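Local coordinates for probable outer membrane protein (Pseudomonas aeruginosa, PDB 3DWO), which probably carries long-chain fatty acids and other hydrophobic compounds across the bacterial outer membrane, as a beta-barrel channel of the FadL family, at residues N176-L179 against Y180-A183; E255-E259 against G260-G264; E310-S313 against F314-L317; T362-N366 against A367-P371. One frame throughout, in Å; residues are numbered along the deposited sequence.

Contact 1: N176-L179 against Y180-A183. With C8E ((hydroxyethyloxy)tri(ethyloxy)octane), chain C.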
loop_
_atom_site.group_PDB
_atom_site.type_symbol
_atom_site.label_atom_id
_atom_site.label_comp_id
_atom_site.label_asym_id
_atom_site.label_seq_id
_atom_site.Cartn_x
_atom_site.Cartn_y
_atom_site.Cartn_z
ATOM N N ASN A 176 -0.569 3.419 -21.176
ATOM C CA ASN A 176 -0.544 3.732 -22.593
ATOM C C ASN A 176 -0.943 5.180 -22.816
ATOM O O ASN A 176 -1.826 5.697 -22.125
ATOM C CB ASN A 176 -1.518 2.849 -23.360
ATOM C CG ASN A 176 -1.526 3.161 -24.845
ATOM O OD1 ASN A 176 -0.520 2.970 -25.528
ATOM N ND2 ASN A 176 -2.660 3.653 -25.349
ATOM N N LEU A 177 -0.289 5.827 -23.777
ATOM C CA LEU A 177 -0.606 7.202 -24.131
ATOM C C LEU A 177 -0.990 7.182 -25.602
ATOM O O LEU A 177 -0.331 6.538 -26.422
ATOM C CB LEU A 177 0.595 8.135 -23.967
ATOM C CG LEU A 177 1.330 8.282 -22.638
ATOM C CD1 LEU A 177 2.317 9.444 -22.783
ATOM C CD2 LEU A 177 0.357 8.547 -21.486
ATOM N N ASP A 178 -2.054 7.903 -25.925
ATOM C CA ASP A 178 -2.565 8.006 -27.286
ATOM C C ASP A 178 -2.494 9.496 -27.678
ATOM O O ASP A 178 -3.453 10.246 -27.456
ATOM C CB ASP A 178 -4.018 7.519 -27.288
ATOM C CG ASP A 178 -4.618 7.478 -28.660
ATOM O OD1 ASP A 178 -4.099 8.166 -29.561
ATOM O OD2 ASP A 178 -5.629 6.765 -28.832
ATOM N N LEU A 179 -1.366 9.921 -28.250
ATOM C CA LEU A 179 -1.182 11.327 -28.639
ATOM C C LEU A 179 -2.279 11.936 -29.520
ATOM O O LEU A 179 -2.648 13.096 -29.332
ATOM C CB LEU A 179 0.170 11.536 -29.335
ATOM C CG LEU A 179 1.481 11.242 -28.602
ATOM C CD1 LEU A 179 2.567 12.129 -29.191
ATOM C CD2 LEU A 179 1.357 11.510 -27.120
ATOM N N TYR A 180 -2.774 11.184 -30.495
ATOM C CA TYR A 180 -3.831 11.707 -31.355
ATOM C C TYR A 180 -5.100 11.975 -30.545
ATOM O O TYR A 180 -5.778 12.986 -30.755
ATOM C CB TYR A 180 -4.151 10.728 -32.485
ATOM C CG TYR A 180 -3.348 10.953 -33.743
ATOM C CD1 TYR A 180 -3.358 12.192 -34.387
ATOM C CD2 TYR A 180 -2.582 9.931 -34.292
ATOM C CE1 TYR A 180 -2.623 12.406 -35.549
ATOM C CE2 TYR A 180 -1.840 10.134 -35.454
ATOM C CZ TYR A 180 -1.865 11.373 -36.073
ATOM O OH TYR A 180 -1.119 11.578 -37.206
ATOM N N ALA A 181 -5.418 11.062 -29.628
ATOM C CA ALA A 181 -6.602 11.214 -28.784
ATOM C C ALA A 181 -6.423 12.429 -27.880
ATOM O O ALA A 181 -7.361 13.183 -27.654
ATOM C CB ALA A 181 -6.830 9.958 -27.943
ATOM N N SER A 182 -5.211 12.618 -27.372
ATOM C CA SER A 182 -4.924 13.761 -26.510
ATOM C C SER A 182 -5.064 15.070 -27.280
ATOM O O SER A 182 -5.604 16.051 -26.757
ATOM C CB SER A 182 -3.513 13.653 -25.942
ATOM O OG SER A 182 -3.424 12.534 -25.085
ATOM N N ALA A 183 -4.577 15.080 -28.519
ATOM C CA ALA A 183 -4.650 16.266 -29.380
ATOM C C ALA A 183 -6.100 16.662 -29.659
ATOM O O ALA A 183 -6.464 17.831 -29.554
ATOM C CB ALA A 183 -3.921 16.005 -30.709
HETATM C C1 C8E C . 1.401 12.163 -19.709
HETATM C C2 C8E C . 0.859 13.259 -20.494
HETATM C C3 C8E C . 0.919 13.046 -21.933
HETATM C C4 C8E C . 0.483 14.279 -22.566
HETATM C C5 C8E C . 0.321 14.023 -24.014
HETATM C C6 C8E C . -0.227 15.186 -24.664
HETATM C C7 C8E C . -0.053 14.810 -26.058
HETATM C C8 C8E C . -0.505 15.938 -26.881
HETATM O O9 C8E C . -0.591 16.021 -28.291
HETATM C C10 C8E C . 0.573 15.860 -29.075
HETATM C C11 C8E C . 0.111 16.042 -30.482
HETATM O O12 C8E C . 0.255 14.844 -31.255
HETATM C C13 C8E C . -0.386 14.910 -32.553
HETATM C C14 C8E C . -0.374 13.808 -33.653
HETATM O O15 C8E C . 0.069 12.414 -33.651
HETATM C C16 C8E C . 1.452 12.324 -34.035
HETATM C C17 C8E C . 1.703 12.158 -35.543
HETATM O O18 C8E C . 2.903 12.626 -36.197
HETATM C C19 C8E C . 2.776 13.987 -36.687
HETATM C C20 C8E C . 4.002 14.896 -37.064
HETATM O O21 C8E C . 3.808 16.314 -37.105
#
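Asp-178 lays its carboxylate against the methyl group of Ala-181, CG to CB 3.4 Å, while OD1 takes the backbone N-H of Ala-181 in an N-cap bond of 3.2 Å. CG of Asp-178 stands anti to the backbone N (chi1 -176°), which swings the carboxylate over the first turn of helix 179-184. The N-H of Ala-181 meets OD1 from above the carboxylate plane, and the other oxygen, OD2, is held by the backbone N of Ser-197. The first helical bonds follow at once: Ser-182 N to Asp-178 O, and Ala-183 N to Leu-179 O at 2.9 Å. Strand 158-177 thus passes directly into a helix, with Asp-178 at the junction.

The detergent C8E of chain C runs along this turn. Its ether oxygen O15 sits 3.2 Å above the Tyr-180 ring, over the centre of one face, and C14 comes to 3.3 Å from CE1 of Tyr-180. Leu-179 meets the alkyl tail with its CD2 branch, 3.7 Å from C7, and CB of Ser-182 touches the same carbon. OG of Ser-182 is turned to another task, a hydrogen bond with the carbonyl of Arg-418.

The buried carboxylate is gripped by backbone N-H groups on both oxygens and probably gains from the helix dipole, whereas the detergent is met chiefly by carbon and an aromatic face, consistent with a binding surface for amphiphiles.

Contact 2: E255-E259 against G260-G264. With C8E ((hydroxyethyloxy)tri(ethyloxy)octane), chain C.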
loop_
_atom_site.group_PDB
_atom_site.type_symbol
_atom_site.label_atom_id
_atom_site.label_comp_id
_atom_site.label_asym_id
_atom_site.label_seq_id
_atom_site.Cartn_x
_atom_site.Cartn_y
_atom_site.Cartn_z
ATOM N N GLU A 255 6.992 9.415 -31.672
ATOM C CA GLU A 255 8.281 10.093 -31.685
ATOM C C GLU A 255 8.268 11.252 -32.669
ATOM O O GLU A 255 8.860 12.300 -32.408
ATOM C CB GLU A 255 9.407 9.113 -32.045
ATOM C CG GLU A 255 10.793 9.645 -31.704
ATOM C CD GLU A 255 11.890 8.575 -31.764
ATOM O OE1 GLU A 255 13.004 8.841 -31.265
ATOM O OE2 GLU A 255 11.654 7.478 -32.305
ATOM N N GLY A 256 7.603 11.062 -33.807
ATOM C CA GLY A 256 7.534 12.123 -34.800
ATOM C C GLY A 256 6.860 13.358 -34.223
ATOM O O GLY A 256 7.305 14.486 -34.438
ATOM N N ALA A 257 5.779 13.147 -33.477
ATOM C CA ALA A 257 5.053 14.254 -32.862
ATOM C C ALA A 257 5.915 14.938 -31.811
ATOM O O ALA A 257 6.044 16.162 -31.789
ATOM C CB ALA A 257 3.783 13.746 -32.219
ATOM N N ILE A 258 6.506 14.137 -30.932
ATOM C CA ILE A 258 7.333 14.684 -29.875
ATOM C C ILE A 258 8.530 15.438 -30.427
ATOM O O ILE A 258 8.789 16.571 -30.024
ATOM C CB ILE A 258 7.772 13.567 -28.896
ATOM C CG1 ILE A 258 6.589 13.233 -27.982
ATOM C CG2 ILE A 258 9.001 14.002 -28.080
ATOM C CD1 ILE A 258 6.778 12.004 -27.142
ATOM N N GLU A 259 9.256 14.823 -31.354
ATOM C CA GLU A 259 10.406 15.492 -31.939
ATOM C C GLU A 259 9.930 16.715 -32.717
ATOM O O GLU A 259 10.676 17.678 -32.902
ATOM C CB GLU A 259 11.172 14.542 -32.868
ATOM C CG GLU A 259 11.796 13.346 -32.151
ATOM C CD GLU A 259 12.472 13.734 -30.841
ATOM O OE1 GLU A 259 13.239 14.723 -30.830
ATOM O OE2 GLU A 259 12.242 13.048 -29.821
ATOM N N GLY A 260 8.677 16.677 -33.159
ATOM C CA GLY A 260 8.125 17.791 -33.906
ATOM C C GLY A 260 7.643 18.910 -33.001
ATOM O O GLY A 260 7.263 19.978 -33.477
ATOM N N GLY A 261 7.655 18.656 -31.694
ATOM C CA GLY A 261 7.215 19.649 -30.728
ATOM C C GLY A 261 5.719 19.917 -30.739
ATOM O O GLY A 261 5.270 20.945 -30.237
ATOM N N THR A 262 4.931 19.001 -31.295
ATOM C CA THR A 262 3.489 19.219 -31.348
ATOM C C THR A 262 2.773 19.150 -29.987
ATOM O O THR A 262 1.772 19.836 -29.776
ATOM C CB THR A 262 2.815 18.260 -32.367
ATOM O OG1 THR A 262 3.262 16.918 -32.150
ATOM C CG2 THR A 262 3.167 18.675 -33.789
ATOM N N PRO A 263 3.275 18.336 -29.044
ATOM C CA PRO A 263 2.599 18.266 -27.739
ATOM C C PRO A 263 2.481 19.610 -27.015
ATOM O O PRO A 263 1.462 19.897 -26.387
ATOM C CB PRO A 263 3.451 17.274 -26.966
ATOM C CG PRO A 263 3.921 16.335 -28.050
ATOM C CD PRO A 263 4.319 17.301 -29.148
ATOM N N GLY A 264 3.530 20.421 -27.100
ATOM C CA GLY A 264 3.526 21.719 -26.454
ATOM C C GLY A 264 2.571 22.693 -27.122
ATOM O O GLY A 264 2.158 23.679 -26.518
HETATM C C1 C8E C . 1.401 12.163 -19.709
HETATM C C2 C8E C . 0.859 13.259 -20.494
HETATM C C3 C8E C . 0.919 13.046 -21.933
HETATM C C4 C8E C . 0.483 14.279 -22.566
HETATM C C5 C8E C . 0.321 14.023 -24.014
HETATM C C6 C8E C . -0.227 15.186 -24.664
HETATM C C7 C8E C . -0.053 14.810 -26.058
HETATM C C8 C8E C . -0.505 15.938 -26.881
HETATM O O9 C8E C . -0.591 16.021 -28.291
HETATM C C10 C8E C . 0.573 15.860 -29.075
HETATM C C11 C8E C . 0.111 16.042 -30.482
HETATM O O12 C8E C . 0.255 14.844 -31.255
HETATM C C13 C8E C . -0.386 14.910 -32.553
HETATM C C14 C8E C . -0.374 13.808 -33.653
HETATM O O15 C8E C . 0.069 12.414 -33.651
HETATM C C16 C8E C . 1.452 12.324 -34.035
HETATM C C17 C8E C . 1.703 12.158 -35.543
HETATM O O18 C8E C . 2.903 12.626 -36.197
HETATM C C19 C8E C . 2.776 13.987 -36.687
HETATM C C20 C8E C . 4.002 14.896 -37.064
HETATM O O21 C8E C . 3.808 16.314 -37.105
#
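Thr-262 turns OG1 back onto the end of helix 253-259, where it donates to Ala-257 O at 2.9 Å and lies 3.2 Å from CB of Ala-257. Its chi1 of 49° sets OG1 between the backbone N and the carbonyl carbon, on the side of Ala-257 O, which the turn of the main chain also brings to Thr-262 N, at 3.1 Å. Both donors arrive from one face of the carbonyl plane, the hydroxyl well above it. CG2, anti to the carbonyl carbon, is left to approach the detergent C8E of chain C.

Gly-261 has positive phi (70°) and ends the helix in a Schellman motif, whose two backward bonds are Thr-262 N to Ala-257 O and Gly-261 N to Ile-258 O, the latter 2.9 Å. The chain then turns directly into helix 262-266. Pro-263 carries the packing beyond the turn: its CG lies 4.1 Å from CG1 of Ile-258, the two side chains crossing at about a right angle. Detergent carbon C10 rests 3.4 Å from CA of Pro-263, and C16 meets the methyl of Ala-257.

Two donors from one residue satisfy a carbonyl at the helix end, where the regular bonding pattern runs out, and the methyl and the proline ring beside it give the detergent's ether chain a carbon surface to lie on.

Contact 3: E310-S313 against F314-L317. With C8E ((hydroxyethyloxy)tri(ethyloxy)octane), chain D.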
loop_
_atom_site.group_PDB
_atom_site.type_symbol
_atom_site.label_atom_id
_atom_site.label_comp_id
_atom_site.label_asym_id
_atom_site.label_seq_id
_atom_site.Cartn_x
_atom_site.Cartn_y
_atom_site.Cartn_z
ATOM N N GLU A 310 -5.088 8.974 7.993
ATOM C CA GLU A 310 -5.327 10.240 7.314
ATOM C C GLU A 310 -4.964 10.162 5.831
ATOM O O GLU A 310 -4.087 10.874 5.345
ATOM C CB GLU A 310 -4.535 11.355 8.008
ATOM C CG GLU A 310 -4.917 12.759 7.558
ATOM C CD GLU A 310 -4.292 13.844 8.424
ATOM O OE1 GLU A 310 -3.080 13.758 8.725
ATOM O OE2 GLU A 310 -5.017 14.790 8.794
ATOM N N TRP A 311 -5.651 9.277 5.123
ATOM C CA TRP A 311 -5.424 9.076 3.703
ATOM C C TRP A 311 -5.799 10.309 2.897
ATOM O O TRP A 311 -5.490 10.402 1.711
ATOM C CB TRP A 311 -6.250 7.888 3.200
ATOM C CG TRP A 311 -5.530 6.582 3.196
ATOM C CD1 TRP A 311 -5.830 5.476 3.940
ATOM C CD2 TRP A 311 -4.439 6.209 2.343
ATOM N NE1 TRP A 311 -4.996 4.432 3.596
ATOM C CE2 TRP A 311 -4.136 4.855 2.620
ATOM C CE3 TRP A 311 -3.691 6.887 1.371
ATOM C CZ2 TRP A 311 -3.118 4.164 1.954
ATOM C CZ3 TRP A 311 -2.675 6.202 0.707
ATOM C CH2 TRP A 311 -2.399 4.849 1.004
ATOM N N SER A 312 -6.469 11.254 3.542
ATOM C CA SER A 312 -6.899 12.466 2.871
ATOM C C SER A 312 -5.740 13.280 2.296
ATOM O O SER A 312 -5.951 14.157 1.452
ATOM C CB SER A 312 -7.704 13.335 3.835
ATOM O OG SER A 312 -8.338 14.375 3.120
ATOM N N SER A 313 -4.518 13.003 2.752
ATOM C CA SER A 313 -3.364 13.725 2.241
ATOM C C SER A 313 -3.082 13.308 0.795
ATOM O O SER A 313 -2.428 14.038 0.054
ATOM C CB SER A 313 -2.129 13.478 3.121
ATOM O OG SER A 313 -1.673 12.140 3.027
ATOM N N PHE A 314 -3.571 12.138 0.389
ATOM C CA PHE A 314 -3.366 11.694 -0.986
ATOM C C PHE A 314 -4.469 12.292 -1.856
ATOM O O PHE A 314 -5.473 11.643 -2.154
ATOM C CB PHE A 314 -3.395 10.167 -1.088
ATOM C CG PHE A 314 -2.998 9.653 -2.443
ATOM C CD1 PHE A 314 -1.731 9.935 -2.960
ATOM C CD2 PHE A 314 -3.886 8.905 -3.212
ATOM C CE1 PHE A 314 -1.356 9.481 -4.221
ATOM C CE2 PHE A 314 -3.520 8.442 -4.481
ATOM C CZ PHE A 314 -2.255 8.730 -4.986
ATOM N N GLN A 315 -4.272 13.547 -2.245
ATOM C CA GLN A 315 -5.230 14.277 -3.059
ATOM C C GLN A 315 -5.032 14.038 -4.546
ATOM O O GLN A 315 -5.996 13.998 -5.310
ATOM C CB GLN A 315 -5.118 15.776 -2.758
ATOM C CG GLN A 315 -5.732 16.180 -1.422
ATOM C CD GLN A 315 -7.246 16.007 -1.429
ATOM O OE1 GLN A 315 -7.921 16.491 -2.333
ATOM N NE2 GLN A 315 -7.780 15.315 -0.427
ATOM N N ASP A 316 -3.781 13.877 -4.963
ATOM C CA ASP A 316 -3.497 13.649 -6.374
ATOM C C ASP A 316 -2.127 13.023 -6.611
ATOM O O ASP A 316 -1.275 13.002 -5.720
ATOM C CB ASP A 316 -3.567 14.973 -7.125
ATOM C CG ASP A 316 -2.503 15.948 -6.670
ATOM O OD1 ASP A 316 -2.375 16.165 -5.444
ATOM O OD2 ASP A 316 -1.793 16.502 -7.533
ATOM N N LEU A 317 -1.929 12.510 -7.821
ATOM C CA LEU A 317 -0.655 11.917 -8.204
ATOM C C LEU A 317 -0.190 12.833 -9.318
ATOM O O LEU A 317 -0.794 12.868 -10.391
ATOM C CB LEU A 317 -0.842 10.499 -8.757
ATOM C CG LEU A 317 0.116 9.385 -8.305
ATOM C CD1 LEU A 317 0.136 8.297 -9.369
ATOM C CD2 LEU A 317 1.516 9.914 -8.076
HETATM C C1 C8E D . -7.143 4.481 -6.697
HETATM C C2 C8E D . -5.877 4.492 -7.421
HETATM C C3 C8E D . -4.802 5.246 -6.791
HETATM C C4 C8E D . -3.613 5.056 -7.604
HETATM C C5 C8E D . -2.416 5.360 -6.781
HETATM C C6 C8E D . -1.235 4.757 -7.371
HETATM C C7 C8E D . -0.204 5.591 -6.778
HETATM C C8 C8E D . 0.961 4.746 -6.422
HETATM O O9 C8E D . 2.322 4.987 -6.749
HETATM C C10 C8E D . 2.695 5.067 -8.111
HETATM C C11 C8E D . 4.167 5.334 -8.114
HETATM O O12 C8E D . 4.428 6.741 -8.247
HETATM C C13 C8E D . 5.063 7.157 -9.495
HETATM C C14 C8E D . 4.339 7.461 -10.844
HETATM O O15 C8E D . 4.406 8.606 -11.746
HETATM C C16 C8E D . 3.423 9.611 -11.423
HETATM C C17 C8E D . 2.072 9.447 -12.146
HETATM O O18 C8E D . 1.891 8.615 -13.311
HETATM C C19 C8E D . 2.103 9.322 -14.563
HETATM C C20 C8E D . 1.019 9.401 -15.701
HETATM O O21 C8E D . 1.052 8.436 -16.764
HETATM O O HOH W 1 -1.536 14.942 -2.901
#
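Trp-311 and Phe-314 lie side by side and point the same way, the indole offering its edge: CE3 comes to 4.1 Å from CB of Phe-314, near the indole plane. CG of Phe-314 is anti to the backbone N (chi1 -172°), carrying the phenyl ring on past the indole to the detergent C8E of chain D, whose C5 lies 3.8 Å from CZ. Leu-317 meets the same molecule with CD1, 3.6 Å from C17. Tyr-333 packs edge-to-face with both aromatic residues.

The 3-10 turn 311-313 and an inverse gamma turn centred on Phe-314 lead from barrel strand 300-309 into strand 316-321, which pairs with strand 324-330 as a separate hairpin.

Among the hydrogen bonds, Phe-314 N reaches Trp-311 O at 2.9 Å from above the carbonyl plane, while Gln-315 N makes a weak bond to Ser-313 O across the gamma turn. The amide of Gln-315 folds back through a bend at chi2 (-67°), and NE2 donates almost straight to Ser-312 O, 2.9 Å at 173°, lying in the carbonyl plane and using an N-H of the flat amide.

One water accepts from Asp-316 N at 3.2 Å and lies where it can donate to Ser-313 O, although other acceptors compete for its protons.

Contact 4: T362-N366 against A367-P371. With C8E ((hydroxyethyloxy)tri(ethyloxy)octane), chain D.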
loop_
_atom_site.group_PDB
_atom_site.type_symbol
_atom_site.label_atom_id
_atom_site.label_comp_id
_atom_site.label_asym_id
_atom_site.label_seq_id
_atom_site.Cartn_x
_atom_site.Cartn_y
_atom_site.Cartn_z
ATOM N N THR A 362 -11.719 1.287 2.613
ATOM C CA THR A 362 -10.842 1.677 1.524
ATOM C C THR A 362 -10.870 3.196 1.437
ATOM O O THR A 362 -11.910 3.813 1.663
ATOM C CB THR A 362 -11.328 1.115 0.182
ATOM O OG1 THR A 362 -10.441 1.546 -0.857
ATOM C CG2 THR A 362 -12.746 1.613 -0.128
ATOM N N PRO A 363 -9.720 3.822 1.137
ATOM C CA PRO A 363 -9.655 5.283 1.024
ATOM C C PRO A 363 -10.050 5.748 -0.379
ATOM O O PRO A 363 -10.206 6.945 -0.631
ATOM C CB PRO A 363 -8.194 5.585 1.345
ATOM C CG PRO A 363 -7.495 4.408 0.743
ATOM C CD PRO A 363 -8.364 3.242 1.185
ATOM N N THR A 364 -10.206 4.796 -1.294
ATOM C CA THR A 364 -10.586 5.127 -2.664
ATOM C C THR A 364 -12.073 5.456 -2.700
ATOM O O THR A 364 -12.809 5.123 -1.775
ATOM C CB THR A 364 -10.326 3.941 -3.623
ATOM O OG1 THR A 364 -11.137 2.823 -3.235
ATOM C CG2 THR A 364 -8.845 3.523 -3.579
ATOM N N HIS A 365 -12.509 6.145 -3.750
ATOM C CA HIS A 365 -13.923 6.457 -3.903
ATOM C C HIS A 365 -14.271 6.400 -5.373
ATOM O O HIS A 365 -13.409 6.605 -6.234
ATOM C CB HIS A 365 -14.302 7.812 -3.265
ATOM C CG HIS A 365 -13.696 9.016 -3.918
ATOM N ND1 HIS A 365 -14.453 9.953 -4.591
ATOM C CD2 HIS A 365 -12.427 9.491 -3.917
ATOM C CE1 HIS A 365 -13.680 10.955 -4.970
ATOM N NE2 HIS A 365 -12.446 10.699 -4.574
ATOM N N ASN A 366 -15.536 6.080 -5.631
ATOM C CA ASN A 366 -16.096 5.897 -6.962
ATOM C C ASN A 366 -15.692 6.833 -8.085
ATOM O O ASN A 366 -15.402 6.376 -9.192
ATOM C CB ASN A 366 -17.626 5.873 -6.867
ATOM C CG ASN A 366 -18.140 4.664 -6.118
ATOM O OD1 ASN A 366 -17.357 3.842 -5.633
ATOM N ND2 ASN A 366 -19.464 4.544 -6.019
ATOM N N ALA A 367 -15.689 8.135 -7.817
ATOM C CA ALA A 367 -15.350 9.106 -8.845
ATOM C C ALA A 367 -13.923 8.999 -9.366
ATOM O O ALA A 367 -13.662 9.307 -10.530
ATOM C CB ALA A 367 -15.609 10.523 -8.321
ATOM N N THR A 368 -13.005 8.539 -8.524
ATOM C CA THR A 368 -11.601 8.465 -8.929
ATOM C C THR A 368 -10.926 7.089 -8.964
ATOM O O THR A 368 -9.820 6.957 -9.496
ATOM C CB THR A 368 -10.737 9.364 -8.024
ATOM O OG1 THR A 368 -10.773 8.859 -6.681
ATOM C CG2 THR A 368 -11.264 10.795 -8.023
ATOM N N ARG A 369 -11.558 6.066 -8.409
ATOM C CA ARG A 369 -10.919 4.756 -8.409
ATOM C C ARG A 369 -10.587 4.293 -9.824
ATOM O O ARG A 369 -11.397 4.432 -10.743
ATOM C CB ARG A 369 -11.800 3.720 -7.719
ATOM C CG ARG A 369 -11.122 2.360 -7.499
ATOM C CD ARG A 369 -11.923 1.553 -6.500
ATOM N NE ARG A 369 -13.333 1.770 -6.753
ATOM C CZ ARG A 369 -14.205 2.217 -5.857
ATOM N NH1 ARG A 369 -13.827 2.491 -4.619
ATOM N NH2 ARG A 369 -15.455 2.415 -6.224
ATOM N N ASP A 370 -9.386 3.748 -9.991
ATOM C CA ASP A 370 -8.947 3.265 -11.291
ATOM C C ASP A 370 -8.325 1.875 -11.162
ATOM O O ASP A 370 -8.273 1.317 -10.073
ATOM C CB ASP A 370 -7.965 4.261 -11.919
ATOM C CG ASP A 370 -6.692 4.407 -11.122
ATOM O OD1 ASP A 370 -6.487 3.606 -10.185
ATOM O OD2 ASP A 370 -5.889 5.314 -11.444
ATOM N N PRO A 371 -7.849 1.298 -12.276
ATOM C CA PRO A 371 -7.243 -0.044 -12.260
ATOM C C PRO A 371 -5.948 -0.231 -11.467
ATOM O O PRO A 371 -5.597 -1.360 -11.131
ATOM C CB PRO A 371 -7.047 -0.349 -13.748
ATOM C CG PRO A 371 -8.123 0.492 -14.411
ATOM C CD PRO A 371 -7.995 1.779 -13.660
HETATM C C1 C8E D . -7.143 4.481 -6.697
HETATM C C2 C8E D . -5.877 4.492 -7.421
HETATM C C3 C8E D . -4.802 5.246 -6.791
HETATM C C4 C8E D . -3.613 5.056 -7.604
HETATM C C5 C8E D . -2.416 5.360 -6.781
HETATM C C6 C8E D . -1.235 4.757 -7.371
HETATM C C7 C8E D . -0.204 5.591 -6.778
HETATM C C8 C8E D . 0.961 4.746 -6.422
HETATM O O9 C8E D . 2.322 4.987 -6.749
HETATM C C10 C8E D . 2.695 5.067 -8.111
HETATM C C11 C8E D . 4.167 5.334 -8.114
HETATM O O12 C8E D . 4.428 6.741 -8.247
HETATM C C13 C8E D . 5.063 7.157 -9.495
HETATM C C14 C8E D . 4.339 7.461 -10.844
HETATM O O15 C8E D . 4.406 8.606 -11.746
HETATM C C16 C8E D . 3.423 9.611 -11.423
HETATM C C17 C8E D . 2.072 9.447 -12.146
HETATM O O18 C8E D . 1.891 8.615 -13.311
HETATM C C19 C8E D . 2.103 9.322 -14.563
HETATM C C20 C8E D . 1.019 9.401 -15.701
HETATM O O21 C8E D . 1.052 8.436 -16.764
HETATM O O HOH W 2 -10.001 6.468 -5.488
HETATM O O HOH W 3 -13.973 4.863 -10.775
#
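Arg-369 spreads its guanidinium between two side chains of the preceding residues: NH1 donates to Thr-364 OG1 at 3.0 Å, in the guanidinium plane, and NH2 meets Asn-366 OD1. The latter distance, 2.5 Å, is very short, so its exact value is doubtful. The arginine leaves the backbone extended and bends at chi3 (39°), bringing its head back over the carbonyl carbon of His-365. The amide of Asn-366 is turned 75° from the guanidinium plane. NH2 also bonds to Pro-410 O, and Thr-362 OG1 accepts from Thr-364 N in an ST turn, which probably helps to fix the threonine that receives NH1.

His-365 O takes two backbone donors, Thr-368 N at 3.0 Å and Arg-369 N at 2.9 Å, which close the chain into a tight loop. One water joins Thr-368 OG1 to His-365 N and another links Asn-366 O with Arg-369 O.

The imidazole of His-365 lies over Thr-368, whose CG2 is 3.6 Å from NE2; that nitrogen is hydrogen-bonded to Thr-332, and Thr-368 OG1 to the carbonyl of Tyr-331. Farther out, CG2 of Thr-364 is 3.7 Å from C1 of the detergent C8E of chain D, and Asp-370 OD1 approaches C2.

The loop joins strands 351-360 and 378-388; Arg-369 rests on Val-409 of strand 395-411, and Pro-363 on Trp-311 and Tyr-333.

In the fold
The four contacts form two pairs, each sharing a detergent molecule. Contacts 1 and 2 meet through Leu-179 CD1 and Ala-257 CB, 3.6 Å apart, and both touch C8E of chain C; contacts 3 and 4 meet through Trp-311 CG and Pro-363 CB, 3.4 Å apart, and share C8E of chain D. The centres of contacts 3 and 4 lie about 13 and 14 Å from the centre of the chain, those of contacts 1 and 2 about 29 and 36 Å. Contact 1 is largely buried; the others are partly so. Helix starts and ends dominate the first pair, with capping bonds, whereas irregular loops between strands supply aromatic packing in contact 3 and an arginine network in contact 4.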